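Local structure of ABC transporter, substrate-binding protein (Clostridium perfringens, 4EDP) at residues Thr52-Phe57 / Val63-Asp68; Ala185-Gly190 / Gly259-Phe264; Phe239-Ile244 / Pro249-Val254; Ile267-Asn272 / Asp277-Phe282; Thr295-Asn300 / Glu312-Asn317. The protein probably captures a solute outside the cell and delivers it to an ABC transporter, as other bacterial extracellular solute-binding proteins do. All coordinates share one frame; numbering follows the deposited sequence.

Contact 1 (Thr52-Phe57 / Val63-Asp68); sequences TVFEPF and VEIVLD
F54 and L67 meet methyl to ring. L67 CD2 stands over one face of the F54 ring, 4.0 Å from its centroid and 17° off the normal, a CH-pi contact. It is offset toward the rim, where F54 CE2 is 3.8 Å from L67 CD2. V53 CG1 lies over the opposite face, so methyl groups flank the ring on both sides. I65 serves both phenylalanines. I65 CD1 is 3.9 Å from F54 CB and 3.8 Å from F57 CD2. I65 CD1 also comes within 3.5 Å of F54 O. F57 CG is anti to its backbone N (chi1 -178°), while F54 CG lies beside its own. The two rings therefore leave the helix differently. F57 also reaches V63, but loosely, with F57 CE2 4.4 Å from V63 CG2. No hydrogen bond crosses; the contact is apolar packing. The helix and strand segments run roughly antiparallel, at 149°. They belong to the beta-alpha-beta unit of strand 37-41, helix 46-61 and strand 65-69. V39 of strand 37-41 touches F54, I65 and L67 from within that unit. F57 also meets helix 276-286, with its ring edge-to-face to F282 and also against Y285.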
# COMPACT_ATOMS: atom_id res chain seq x y z
N THR A 52 -16.51 -0.25 14.23
CA THR A 52 -15.18 -0.29 14.80
C THR A 52 -14.48 1.05 14.97
O THR A 52 -13.86 1.30 16.00
CB THR A 52 -14.27 -1.17 13.92
OG1 THR A 52 -14.83 -2.48 13.83
CG2 THR A 52 -12.84 -1.25 14.49
N VAL A 53 -14.59 1.90 13.96
CA VAL A 53 -13.88 3.18 13.94
C VAL A 53 -14.69 4.46 14.19
O VAL A 53 -14.43 5.20 15.15
CB VAL A 53 -13.17 3.34 12.58
CG1 VAL A 53 -12.47 4.70 12.47
CG2 VAL A 53 -12.17 2.20 12.38
N PHE A 54 -15.67 4.71 13.35
CA PHE A 54 -16.39 5.96 13.42
C PHE A 54 -17.37 6.16 14.56
O PHE A 54 -17.38 7.22 15.18
CB PHE A 54 -17.06 6.22 12.08
CG PHE A 54 -16.09 6.21 10.93
CD1 PHE A 54 -15.07 7.15 10.87
CD2 PHE A 54 -16.21 5.29 9.90
CE1 PHE A 54 -14.17 7.15 9.83
CE2 PHE A 54 -15.31 5.30 8.85
CZ PHE A 54 -14.28 6.23 8.82
N GLU A 55 -18.20 5.17 14.82
CA GLU A 55 -19.20 5.30 15.87
C GLU A 55 -18.61 5.57 17.25
O GLU A 55 -19.12 6.43 17.99
CB GLU A 55 -20.12 4.08 15.90
CG GLU A 55 -21.20 4.09 14.83
CD GLU A 55 -22.31 5.10 15.10
OE1 GLU A 55 -22.13 6.01 15.96
OE2 GLU A 55 -23.39 4.99 14.46
N PRO A 56 -17.54 4.84 17.62
CA PRO A 56 -17.01 5.11 18.94
C PRO A 56 -16.51 6.55 19.07
O PRO A 56 -16.73 7.19 20.09
CB PRO A 56 -15.88 4.10 19.07
CG PRO A 56 -16.32 2.97 18.21
CD PRO A 56 -16.94 3.64 17.03
N PHE A 57 -15.86 7.05 18.02
CA PHE A 57 -15.36 8.43 18.00
C PHE A 57 -16.54 9.40 18.12
O PHE A 57 -16.54 10.30 18.97
CB PHE A 57 -14.58 8.70 16.71
CG PHE A 57 -13.99 10.08 16.64
CD1 PHE A 57 -12.77 10.35 17.22
CD2 PHE A 57 -14.67 11.10 15.99
CE1 PHE A 57 -12.22 11.63 17.16
CE2 PHE A 57 -14.13 12.37 15.92
CZ PHE A 57 -12.91 12.64 16.51
N VAL A 63 -20.49 14.01 18.34
CA VAL A 63 -20.61 14.55 16.98
C VAL A 63 -21.17 13.49 16.03
O VAL A 63 -21.26 12.31 16.38
CB VAL A 63 -19.25 15.03 16.41
CG1 VAL A 63 -18.63 16.06 17.33
CG2 VAL A 63 -18.29 13.86 16.21
N GLU A 64 -21.54 13.93 14.82
CA GLU A 64 -22.05 13.03 13.80
C GLU A 64 -21.00 12.85 12.70
O GLU A 64 -20.38 13.82 12.27
CB GLU A 64 -23.33 13.59 13.17
CG GLU A 64 -23.91 12.67 12.09
CD GLU A 64 -25.21 13.18 11.48
OE1 GLU A 64 -25.87 14.07 12.07
OE2 GLU A 64 -25.58 12.67 10.39
N ILE A 65 -20.80 11.62 12.26
CA ILE A 65 -19.86 11.35 11.17
C ILE A 65 -20.64 10.99 9.91
O ILE A 65 -21.63 10.24 9.95
CB ILE A 65 -18.82 10.27 11.55
CG1 ILE A 65 -17.86 10.86 12.59
CG2 ILE A 65 -18.01 9.84 10.31
CD1 ILE A 65 -16.76 9.95 13.03
N VAL A 66 -20.25 11.62 8.81
CA VAL A 66 -20.86 11.39 7.52
C VAL A 66 -19.80 10.92 6.56
O VAL A 66 -18.73 11.53 6.44
CB VAL A 66 -21.50 12.67 6.99
CG1 VAL A 66 -21.80 12.56 5.50
CG2 VAL A 66 -22.77 12.99 7.77
N LEU A 67 -20.06 9.81 5.88
CA LEU A 67 -19.08 9.29 4.93
C LEU A 67 -19.42 9.65 3.50
O LEU A 67 -20.59 9.66 3.11
CB LEU A 67 -18.96 7.77 5.05
CG LEU A 67 -18.68 7.15 6.42
CD1 LEU A 67 -18.41 5.65 6.25
CD2 LEU A 67 -17.49 7.81 7.08
N ASP A 68 -18.40 9.99 2.72
CA ASP A 68 -18.54 10.29 1.31
C ASP A 68 -17.69 9.19 0.70
O ASP A 68 -16.45 9.24 0.75
CB ASP A 68 -18.02 11.69 0.99
CG ASP A 68 -18.24 12.09 -0.47
OD1 ASP A 68 -17.82 11.35 -1.38
OD2 ASP A 68 -18.80 13.17 -0.71

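Contact 2 (Ala185-Gly190 / Gly259-Phe264); sequences AAEKAG and GTYLNF
A tyrosine-carboxylate hydrogen bond, doubled by a water bridge, ties the end of helix 178-189 to the chain leading into strand 262-269. Y261 OH donates to E187 OE2 over a short 2.5 Å. The hydroxyl meets the oxygen from above the carboxylate plane, 36° out of it. E187 OE2 comes to the edge of the Y261 ring, near its plane, 3.2 Å from Y261 CE1; the carboxylate is turned 57° from the ring. The two side chains approach from opposite directions. E187 spans its share of the gap with an extended chain beyond CG (chi2 -167°). One water donates to E187 OE2 at 2.7 Å and to G259 O at 2.7 Å. OE2 thus takes two bonds, one from the buried tyrosine and one from the water. The other oxygen, OE1, pairs with K328 NZ, so the carboxylate probably stays ionised. Just beyond E187 the helix stops in a Schellman motif, with G190 at positive phi. The bond joins elements far apart in the sequence. Y261 also packs on A180, E183 and I184 of helix 178-189. A185 and A186 rest on helix 199-208, and T260 and L262 touch S140 of strand 135-145.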
# COMPACT_ATOMS: atom_id res chain seq x y z
N ALA A 185 13.51 -3.91 -10.08
CA ALA A 185 14.34 -3.99 -11.29
C ALA A 185 15.52 -3.04 -11.19
O ALA A 185 16.64 -3.38 -11.62
CB ALA A 185 13.48 -3.68 -12.53
N ALA A 186 15.30 -1.86 -10.60
CA ALA A 186 16.38 -0.90 -10.37
C ALA A 186 17.46 -1.50 -9.45
O ALA A 186 18.65 -1.26 -9.66
CB ALA A 186 15.86 0.40 -9.75
N GLU A 187 17.05 -2.25 -8.42
CA GLU A 187 18.02 -2.89 -7.53
C GLU A 187 18.90 -3.87 -8.31
O GLU A 187 20.10 -3.89 -8.13
CB GLU A 187 17.37 -3.68 -6.39
CG GLU A 187 16.49 -2.92 -5.45
CD GLU A 187 16.16 -3.76 -4.19
OE1 GLU A 187 17.12 -4.21 -3.52
OE2 GLU A 187 14.96 -3.97 -3.89
N LYS A 188 18.26 -4.66 -9.17
CA LYS A 188 18.93 -5.64 -10.04
C LYS A 188 19.94 -4.91 -10.92
O LYS A 188 21.09 -5.33 -11.06
CB LYS A 188 17.86 -6.32 -10.89
CG LYS A 188 18.30 -7.35 -11.98
CD LYS A 188 18.76 -8.66 -11.43
CE LYS A 188 18.95 -9.69 -12.54
NZ LYS A 188 19.80 -9.20 -13.62
N ALA A 189 19.54 -3.77 -11.49
CA ALA A 189 20.45 -2.97 -12.34
C ALA A 189 21.58 -2.29 -11.55
O ALA A 189 22.65 -1.98 -12.09
CB ALA A 189 19.63 -1.90 -13.08
N GLY A 190 21.34 -2.05 -10.26
CA GLY A 190 22.30 -1.36 -9.44
C GLY A 190 22.31 0.15 -9.68
O GLY A 190 23.29 0.81 -9.37
N GLY A 259 15.11 -6.93 1.59
CA GLY A 259 13.97 -6.19 2.10
C GLY A 259 12.78 -6.18 1.15
O GLY A 259 12.96 -6.16 -0.06
N THR A 260 11.59 -6.26 1.73
CA THR A 260 10.34 -6.12 1.00
C THR A 260 10.09 -4.62 0.77
O THR A 260 10.90 -3.76 1.17
CB THR A 260 9.13 -6.67 1.81
OG1 THR A 260 7.94 -6.64 1.00
CG2 THR A 260 8.90 -5.84 3.03
N TYR A 261 9.02 -4.33 0.04
CA TYR A 261 8.57 -2.96 -0.23
C TYR A 261 7.21 -2.77 0.42
O TYR A 261 6.33 -3.63 0.33
CB TYR A 261 8.45 -2.68 -1.73
CG TYR A 261 9.79 -2.49 -2.40
CD1 TYR A 261 10.58 -3.58 -2.73
CD2 TYR A 261 10.25 -1.22 -2.71
CE1 TYR A 261 11.82 -3.41 -3.33
CE2 TYR A 261 11.49 -1.04 -3.31
CZ TYR A 261 12.26 -2.13 -3.62
OH TYR A 261 13.48 -1.98 -4.22
N LEU A 262 7.05 -1.65 1.12
CA LEU A 262 5.80 -1.33 1.76
C LEU A 262 5.02 -0.31 0.95
O LEU A 262 5.58 0.43 0.14
CB LEU A 262 6.05 -0.67 3.12
CG LEU A 262 6.95 -1.42 4.10
CD1 LEU A 262 7.10 -0.61 5.41
CD2 LEU A 262 6.41 -2.81 4.34
N ASN A 263 3.71 -0.31 1.17
CA ASN A 263 2.84 0.75 0.64
C ASN A 263 1.94 1.14 1.83
O ASN A 263 1.72 0.33 2.74
CB ASN A 263 2.08 0.40 -0.62
CG ASN A 263 1.11 -0.72 -0.44
OD1 ASN A 263 -0.04 -0.50 -0.02
ND2 ASN A 263 1.52 -1.92 -0.85
N PHE A 264 1.49 2.39 1.84
CA PHE A 264 0.67 2.93 2.93
C PHE A 264 -0.63 3.55 2.44
O PHE A 264 -0.72 3.97 1.29
CB PHE A 264 1.43 4.09 3.60
CG PHE A 264 2.82 3.73 4.11
CD1 PHE A 264 2.97 2.94 5.23
CD2 PHE A 264 3.94 4.22 3.49
CE1 PHE A 264 4.23 2.59 5.70
CE2 PHE A 264 5.21 3.88 3.97
CZ PHE A 264 5.35 3.05 5.07
O HOH W 1 15.09 -5.18 -1.47

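Contact 3 (Phe239-Ile244 / Pro249-Val254); sequences FAFGTI and PEVINV
I244 N donates to A240 O at 2.8 Å, a regular bond of helix 238-247; from this turn I244 reaches V251 with CG2. Helix 238-247 leads through a short turn into strand 252-254, which pairs antiparallel with strand 135-145. No hydrogen bond crosses between the two segments, so side chains do the joining. I244 CG2 lies 4.0 Å from V251 CG2. V251 CG2 is also 3.6 Å from F241 CE1, so V251 bridges two helix residues about one turn apart. V144 of strand 135-145 touches F241, I244 and V251, and F226 of helix 219-227 also packs on I244. F241 CG is anti to its backbone N (chi1 175°), which carries the ring out to the strand. F241 CE1 there lies 3.5 Å from I252 C. The N253 amide is turned only 21° from the ring plane. N253 CB sits almost exactly above the ring centre, 3.6 Å from the F241 centroid and 4° off the normal, in a CH-pi contact.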
# COMPACT_ATOMS: atom_id res chain seq x y z
N PHE A 239 -1.99 -9.66 1.26
CA PHE A 239 -3.40 -10.06 1.10
C PHE A 239 -3.55 -11.20 0.06
O PHE A 239 -4.27 -12.20 0.28
CB PHE A 239 -4.28 -8.87 0.70
CG PHE A 239 -5.73 -9.25 0.47
CD1 PHE A 239 -6.61 -9.35 1.53
CD2 PHE A 239 -6.20 -9.55 -0.80
CE1 PHE A 239 -7.93 -9.73 1.33
CE2 PHE A 239 -7.51 -9.93 -1.01
CZ PHE A 239 -8.38 -10.02 0.05
N ALA A 240 -2.84 -11.06 -1.05
CA ALA A 240 -2.84 -12.02 -2.16
C ALA A 240 -2.26 -13.37 -1.72
O ALA A 240 -2.77 -14.43 -2.12
CB ALA A 240 -2.08 -11.46 -3.36
N PHE A 241 -1.21 -13.36 -0.89
CA PHE A 241 -0.67 -14.63 -0.39
C PHE A 241 -1.78 -15.40 0.35
O PHE A 241 -1.93 -16.63 0.23
CB PHE A 241 0.56 -14.43 0.49
CG PHE A 241 1.06 -15.71 1.10
CD1 PHE A 241 1.58 -16.70 0.30
CD2 PHE A 241 1.05 -15.92 2.47
CE1 PHE A 241 2.04 -17.89 0.84
CE2 PHE A 241 1.50 -17.11 3.01
CZ PHE A 241 2.00 -18.09 2.20
N GLY A 242 -2.57 -14.68 1.12
CA GLY A 242 -3.68 -15.33 1.82
C GLY A 242 -4.69 -15.98 0.88
O GLY A 242 -5.13 -17.13 1.09
N THR A 243 -5.05 -15.25 -0.16
CA THR A 243 -6.02 -15.73 -1.14
C THR A 243 -5.48 -16.94 -1.92
O THR A 243 -6.18 -17.93 -2.12
CB THR A 243 -6.39 -14.61 -2.13
OG1 THR A 243 -6.88 -13.47 -1.40
CG2 THR A 243 -7.46 -15.09 -3.10
N ILE A 244 -4.22 -16.86 -2.36
CA ILE A 244 -3.60 -17.94 -3.12
C ILE A 244 -3.48 -19.18 -2.26
O ILE A 244 -3.70 -20.30 -2.72
CB ILE A 244 -2.19 -17.53 -3.60
CG1 ILE A 244 -2.28 -16.32 -4.53
CG2 ILE A 244 -1.51 -18.69 -4.31
CD1 ILE A 244 -0.92 -15.59 -4.71
N PRO A 249 -2.59 -24.53 -0.82
CA PRO A 249 -1.92 -24.38 0.49
C PRO A 249 -0.41 -24.63 0.57
O PRO A 249 0.23 -24.17 1.51
CB PRO A 249 -2.71 -25.33 1.41
CG PRO A 249 -3.44 -26.22 0.51
CD PRO A 249 -3.74 -25.45 -0.72
N GLU A 250 0.16 -25.33 -0.41
CA GLU A 250 1.60 -25.59 -0.43
C GLU A 250 2.46 -24.35 -0.76
O GLU A 250 3.69 -24.41 -0.63
CB GLU A 250 1.94 -26.75 -1.39
CG GLU A 250 1.34 -28.11 -0.98
CD GLU A 250 1.78 -29.29 -1.86
OE1 GLU A 250 1.22 -30.40 -1.69
OE2 GLU A 250 2.67 -29.12 -2.72
N VAL A 251 1.85 -23.24 -1.18
CA VAL A 251 2.65 -22.07 -1.53
C VAL A 251 3.30 -21.47 -0.27
O VAL A 251 2.78 -21.63 0.84
CB VAL A 251 1.88 -20.95 -2.30
CG1 VAL A 251 1.41 -21.46 -3.69
CG2 VAL A 251 0.72 -20.39 -1.44
N ILE A 252 4.47 -20.86 -0.47
CA ILE A 252 5.23 -20.17 0.57
C ILE A 252 5.41 -18.70 0.16
O ILE A 252 5.33 -18.34 -1.03
CB ILE A 252 6.61 -20.85 0.82
CG1 ILE A 252 7.53 -20.76 -0.40
CG2 ILE A 252 6.39 -22.31 1.22
CD1 ILE A 252 8.93 -21.37 -0.17
N ASN A 253 5.68 -17.85 1.15
CA ASN A 253 5.88 -16.43 0.96
C ASN A 253 7.32 -16.10 1.28
O ASN A 253 7.72 -16.03 2.46
CB ASN A 253 4.94 -15.67 1.88
CG ASN A 253 4.93 -14.19 1.62
OD1 ASN A 253 5.08 -13.73 0.49
ND2 ASN A 253 4.71 -13.42 2.69
N VAL A 254 8.10 -15.89 0.24
CA VAL A 254 9.52 -15.59 0.36
C VAL A 254 9.72 -14.08 0.45
O VAL A 254 9.22 -13.33 -0.40
CB VAL A 254 10.32 -16.17 -0.86
CG1 VAL A 254 11.75 -15.69 -0.85
CG2 VAL A 254 10.25 -17.71 -0.88

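Contact 4 (Ile267-Asn272 / Asp277-Phe282); sequences ININKN and DLAYEF. With ACT (acetate ion), chain H.
I269 and Y280 both hold their gamma branch beside the backbone N: chi1 is -63° for CG1 of I269 and -84° for CG of Y280. I269 then runs on extended to CD1. The CB of Y280 points away from the strand, yet its ring swings back far enough to receive that methyl. I269 CD1 stands over the middle of the Y280 ring, 3.5 Å from the centroid and 8° off the normal. This is a CH-pi contact, and the side chains cross at about a right angle. A279 CB adds a second apolar touch, 3.8 Å from I269 CD1. Further along, I267 CD1 approaches the edge of the F282 ring near its plane, 4.4 Å from F282 CE2. Strand and helix run nearly antiparallel, as consecutive elements joined by a short connection. I89 of strand 89-93 lies against A279 and F282. At the other end of the segment K271 NZ donates to an acetate oxygen, OXT, at 3.0 Å. The acetate is probably from the crystallisation liquor and also bonds Y132 OH. The Y280 hydroxyl is hydrogen-bonded to D110 N, which helps fix the ring. The buried surface between strand and helix has no polar bond across it. Its cohesion probably rests on dispersion between methyls and rings, the A279 methyl included, and on burying these apolar groups.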
# COMPACT_ATOMS: atom_id res chain seq x y z
N ILE A 267 -4.19 9.45 6.00
CA ILE A 267 -5.35 10.31 6.28
C ILE A 267 -4.86 11.75 6.27
O ILE A 267 -3.91 12.10 6.98
CB ILE A 267 -6.00 10.06 7.67
CG1 ILE A 267 -6.29 8.59 7.90
CG2 ILE A 267 -7.28 10.92 7.82
CD1 ILE A 267 -6.75 8.27 9.32
N ASN A 268 -5.51 12.57 5.46
CA ASN A 268 -5.21 13.99 5.33
C ASN A 268 -6.36 14.88 5.78
O ASN A 268 -7.54 14.47 5.76
CB ASN A 268 -4.89 14.31 3.87
CG ASN A 268 -3.48 14.02 3.52
OD1 ASN A 268 -2.61 14.85 3.77
ND2 ASN A 268 -3.23 12.84 2.92
N ILE A 269 -6.02 16.10 6.18
CA ILE A 269 -7.00 17.09 6.53
C ILE A 269 -7.18 18.02 5.34
O ILE A 269 -6.22 18.59 4.82
CB ILE A 269 -6.60 17.94 7.77
CG1 ILE A 269 -6.47 17.06 9.01
CG2 ILE A 269 -7.64 19.04 8.02
CD1 ILE A 269 -6.11 17.82 10.30
N ASN A 270 -8.42 18.16 4.87
CA ASN A 270 -8.68 19.04 3.73
C ASN A 270 -8.51 20.51 4.10
O ASN A 270 -8.94 20.96 5.14
CB ASN A 270 -10.05 18.78 3.12
CG ASN A 270 -10.17 17.41 2.57
OD1 ASN A 270 -10.00 16.43 3.30
ND2 ASN A 270 -10.48 17.31 1.28
N LYS A 271 -7.83 21.22 3.22
CA LYS A 271 -7.52 22.62 3.44
C LYS A 271 -8.78 23.48 3.61
O LYS A 271 -8.77 24.46 4.37
CB LYS A 271 -6.65 23.11 2.28
CG LYS A 271 -6.10 24.51 2.44
CD LYS A 271 -5.09 24.83 1.34
CE LYS A 271 -3.84 23.96 1.45
NZ LYS A 271 -2.86 24.26 0.36
N ASN A 272 -9.88 23.09 2.95
CA ASN A 272 -11.12 23.86 3.03
C ASN A 272 -11.98 23.48 4.26
O ASN A 272 -13.03 24.08 4.50
CB ASN A 272 -11.92 23.66 1.73
CG ASN A 272 -13.03 24.69 1.54
OD1 ASN A 272 -12.87 25.86 1.86
ND2 ASN A 272 -14.16 24.25 0.98
N ASP A 277 -9.92 21.26 14.18
CA ASP A 277 -9.57 20.75 15.51
C ASP A 277 -10.07 19.32 15.68
O ASP A 277 -9.34 18.46 16.16
CB ASP A 277 -10.12 21.65 16.61
CG ASP A 277 -9.39 22.97 16.69
OD1 ASP A 277 -8.25 23.03 16.20
OD2 ASP A 277 -9.96 23.92 17.25
N LEU A 278 -11.32 19.08 15.27
CA LEU A 278 -11.93 17.76 15.36
C LEU A 278 -11.20 16.79 14.41
O LEU A 278 -11.03 15.60 14.72
CB LEU A 278 -13.41 17.84 14.98
CG LEU A 278 -14.27 16.60 15.21
CD1 LEU A 278 -14.39 16.30 16.71
CD2 LEU A 278 -15.67 16.78 14.61
N ALA A 279 -10.79 17.29 13.25
CA ALA A 279 -10.05 16.50 12.26
C ALA A 279 -8.74 16.00 12.87
O ALA A 279 -8.39 14.82 12.71
CB ALA A 279 -9.78 17.32 11.01
N TYR A 280 -8.01 16.89 13.55
CA TYR A 280 -6.77 16.49 14.21
C TYR A 280 -7.03 15.43 15.28
O TYR A 280 -6.29 14.46 15.39
CB TYR A 280 -6.06 17.68 14.85
CG TYR A 280 -5.19 18.46 13.91
CD1 TYR A 280 -3.93 18.00 13.58
CD2 TYR A 280 -5.60 19.67 13.37
CE1 TYR A 280 -3.11 18.71 12.72
CE2 TYR A 280 -4.78 20.40 12.51
CZ TYR A 280 -3.54 19.91 12.19
OH TYR A 280 -2.70 20.59 11.33
N GLU A 281 -8.08 15.63 16.09
CA GLU A 281 -8.43 14.65 17.12
C GLU A 281 -8.70 13.29 16.50
O GLU A 281 -8.29 12.26 17.03
CB GLU A 281 -9.66 15.13 17.94
CG GLU A 281 -9.35 16.30 18.86
CD GLU A 281 -10.58 16.86 19.56
OE1 GLU A 281 -11.71 16.54 19.16
OE2 GLU A 281 -10.40 17.65 20.49
N PHE A 282 -9.37 13.29 15.35
CA PHE A 282 -9.67 12.04 14.70
C PHE A 282 -8.42 11.31 14.20
O PHE A 282 -8.31 10.09 14.36
CB PHE A 282 -10.66 12.21 13.55
CG PHE A 282 -11.01 10.90 12.92
CD1 PHE A 282 -12.07 10.16 13.40
CD2 PHE A 282 -10.24 10.38 11.91
CE1 PHE A 282 -12.37 8.92 12.86
CE2 PHE A 282 -10.54 9.15 11.35
CZ PHE A 282 -11.60 8.42 11.82
C ACT H . 0.62 22.76 -0.47
O ACT H . 0.74 22.56 0.75
OXT ACT H . -0.20 23.65 -0.78
CH3 ACT H . 1.39 21.99 -1.51

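Contact 5 (Thr295-Asn300 / Glu312-Asn317); sequences TAKALN and EEETKN
K297 leaves helix 289-299 beside E314, which lies in the type I beta turn from E313 to K316. From CB its chain runs fully extended, crossing the E314 side chain obliquely. K297 CG is 4.0 Å from E314 CD. K297 CD is 3.7 Å from E314 OE2. K297 CE comes nearest, 3.4 Å from E314 OE2. At the tip, K297 NZ is 4.0 Å from E314 OE2, a long salt bridge. A water bridges the long pair, accepting from K297 NZ and donating to E314 OE2. The other carboxylate oxygen, OE1, is hydrogen-bonded to S311 N, which holds E314 in place. Both side chains sit toward the surface, so the ion pair is probably screened by solvent. A296 turns its CB toward the loop and touches L310. L299 and T295 pack on helix 46-61. A second water links the backbones, 2.7 Å from A296 O and 2.7 Å from E314 O.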
# COMPACT_ATOMS: atom_id res chain seq x y z
N THR A 295 -8.70 -2.34 14.48
CA THR A 295 -8.76 -2.43 13.01
C THR A 295 -7.93 -3.58 12.43
O THR A 295 -8.27 -4.13 11.38
CB THR A 295 -8.40 -1.09 12.33
OG1 THR A 295 -7.12 -0.65 12.78
CG2 THR A 295 -9.44 -0.03 12.68
N ALA A 296 -6.86 -3.96 13.14
CA ALA A 296 -6.03 -5.09 12.72
C ALA A 296 -6.89 -6.36 12.79
O ALA A 296 -6.92 -7.18 11.87
CB ALA A 296 -4.85 -5.23 13.66
N LYS A 297 -7.62 -6.48 13.88
CA LYS A 297 -8.49 -7.64 14.13
C LYS A 297 -9.77 -7.65 13.31
O LYS A 297 -10.16 -8.69 12.76
CB LYS A 297 -8.86 -7.68 15.61
CG LYS A 297 -7.66 -7.78 16.55
CD LYS A 297 -8.08 -7.68 18.00
CE LYS A 297 -6.87 -7.58 18.90
NZ LYS A 297 -7.27 -7.42 20.32
N ALA A 298 -10.45 -6.50 13.24
CA ALA A 298 -11.74 -6.44 12.55
C ALA A 298 -11.68 -6.17 11.06
O ALA A 298 -12.53 -6.67 10.31
CB ALA A 298 -12.64 -5.40 13.22
N LEU A 299 -10.70 -5.40 10.62
CA LEU A 299 -10.60 -5.02 9.21
C LEU A 299 -9.33 -5.48 8.50
O LEU A 299 -9.09 -5.09 7.36
CB LEU A 299 -10.68 -3.48 9.11
CG LEU A 299 -11.95 -2.81 9.63
CD1 LEU A 299 -11.79 -1.29 9.65
CD2 LEU A 299 -13.15 -3.24 8.78
N ASN A 300 -8.54 -6.32 9.15
CA ASN A 300 -7.28 -6.81 8.57
C ASN A 300 -6.36 -5.69 8.11
O ASN A 300 -5.71 -5.81 7.07
CB ASN A 300 -7.53 -7.83 7.45
CG ASN A 300 -8.22 -9.08 7.96
OD1 ASN A 300 -8.13 -9.40 9.15
ND2 ASN A 300 -8.92 -9.77 7.08
N GLU A 312 -0.73 -14.49 17.06
CA GLU A 312 -0.29 -15.08 15.80
C GLU A 312 -1.48 -15.25 14.83
O GLU A 312 -1.34 -14.99 13.64
CB GLU A 312 0.45 -16.41 16.03
CG GLU A 312 1.00 -17.03 14.74
CD GLU A 312 1.90 -18.25 14.95
OE1 GLU A 312 1.97 -18.79 16.09
OE2 GLU A 312 2.53 -18.68 13.94
N GLU A 313 -2.62 -15.69 15.34
CA GLU A 313 -3.79 -15.85 14.47
C GLU A 313 -4.28 -14.49 13.96
O GLU A 313 -4.70 -14.36 12.81
CB GLU A 313 -4.92 -16.64 15.16
CG GLU A 313 -5.23 -16.23 16.60
CD GLU A 313 -4.14 -16.64 17.58
OE1 GLU A 313 -4.39 -16.60 18.81
OE2 GLU A 313 -3.05 -17.03 17.12
N GLU A 314 -4.18 -13.46 14.81
CA GLU A 314 -4.60 -12.11 14.44
C GLU A 314 -3.74 -11.46 13.36
O GLU A 314 -4.23 -10.65 12.57
CB GLU A 314 -4.64 -11.23 15.69
CG GLU A 314 -5.74 -11.63 16.67
CD GLU A 314 -5.65 -10.95 18.02
OE1 GLU A 314 -4.59 -10.38 18.35
OE2 GLU A 314 -6.63 -11.01 18.78
N THR A 315 -2.46 -11.83 13.30
CA THR A 315 -1.56 -11.23 12.33
C THR A 315 -1.40 -12.08 11.08
O THR A 315 -0.57 -11.79 10.21
CB THR A 315 -0.20 -10.90 12.96
OG1 THR A 315 0.39 -12.10 13.45
CG2 THR A 315 -0.39 -9.92 14.12
N LYS A 316 -2.24 -13.11 10.98
CA LYS A 316 -2.25 -13.97 9.83
C LYS A 316 -2.65 -13.12 8.63
O LYS A 316 -3.68 -12.42 8.64
CB LYS A 316 -3.24 -15.11 10.03
CG LYS A 316 -3.21 -16.15 8.92
CD LYS A 316 -4.15 -17.31 9.21
CE LYS A 316 -5.61 -16.86 9.29
NZ LYS A 316 -6.53 -18.01 9.55
N ASN A 317 -1.80 -13.14 7.62
CA ASN A 317 -2.01 -12.37 6.39
C ASN A 317 -1.78 -10.86 6.54
O ASN A 317 -1.99 -10.09 5.60
CB ASN A 317 -3.37 -12.68 5.77
CG ASN A 317 -3.51 -14.15 5.41
OD1 ASN A 317 -2.52 -14.83 5.08
ND2 ASN A 317 -4.73 -14.65 5.47
O HOH W 2 -6.60 -9.89 11.63
O HOH W 3 -7.95 -9.84 20.69

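Overall arrangement
The contacts follow the chain as 1, 3, 4 and 5, while contact 2 opens before contact 3 and closes after it. Contacts 1 and 4 share a side of the molecule, with centres about 14 Å apart. They touch where F54 meets F282. Contact 5 touches contact 1, where T295 packs on V53, but does not reach contact 4. Contacts 2 and 4 use the two ends of strand 262-269, with centres about 32 Å apart on opposite sides of the chain's centre. The centre of contact 3 lies about 20 Å from that of contact 2, and contact 3 touches contact 5 through G242 and N317. Contacts 1 to 4 all reach one mixed sheet. That strand 262-269 runs between distant regions is consistent with the two-lobed fold of solute-binding proteins.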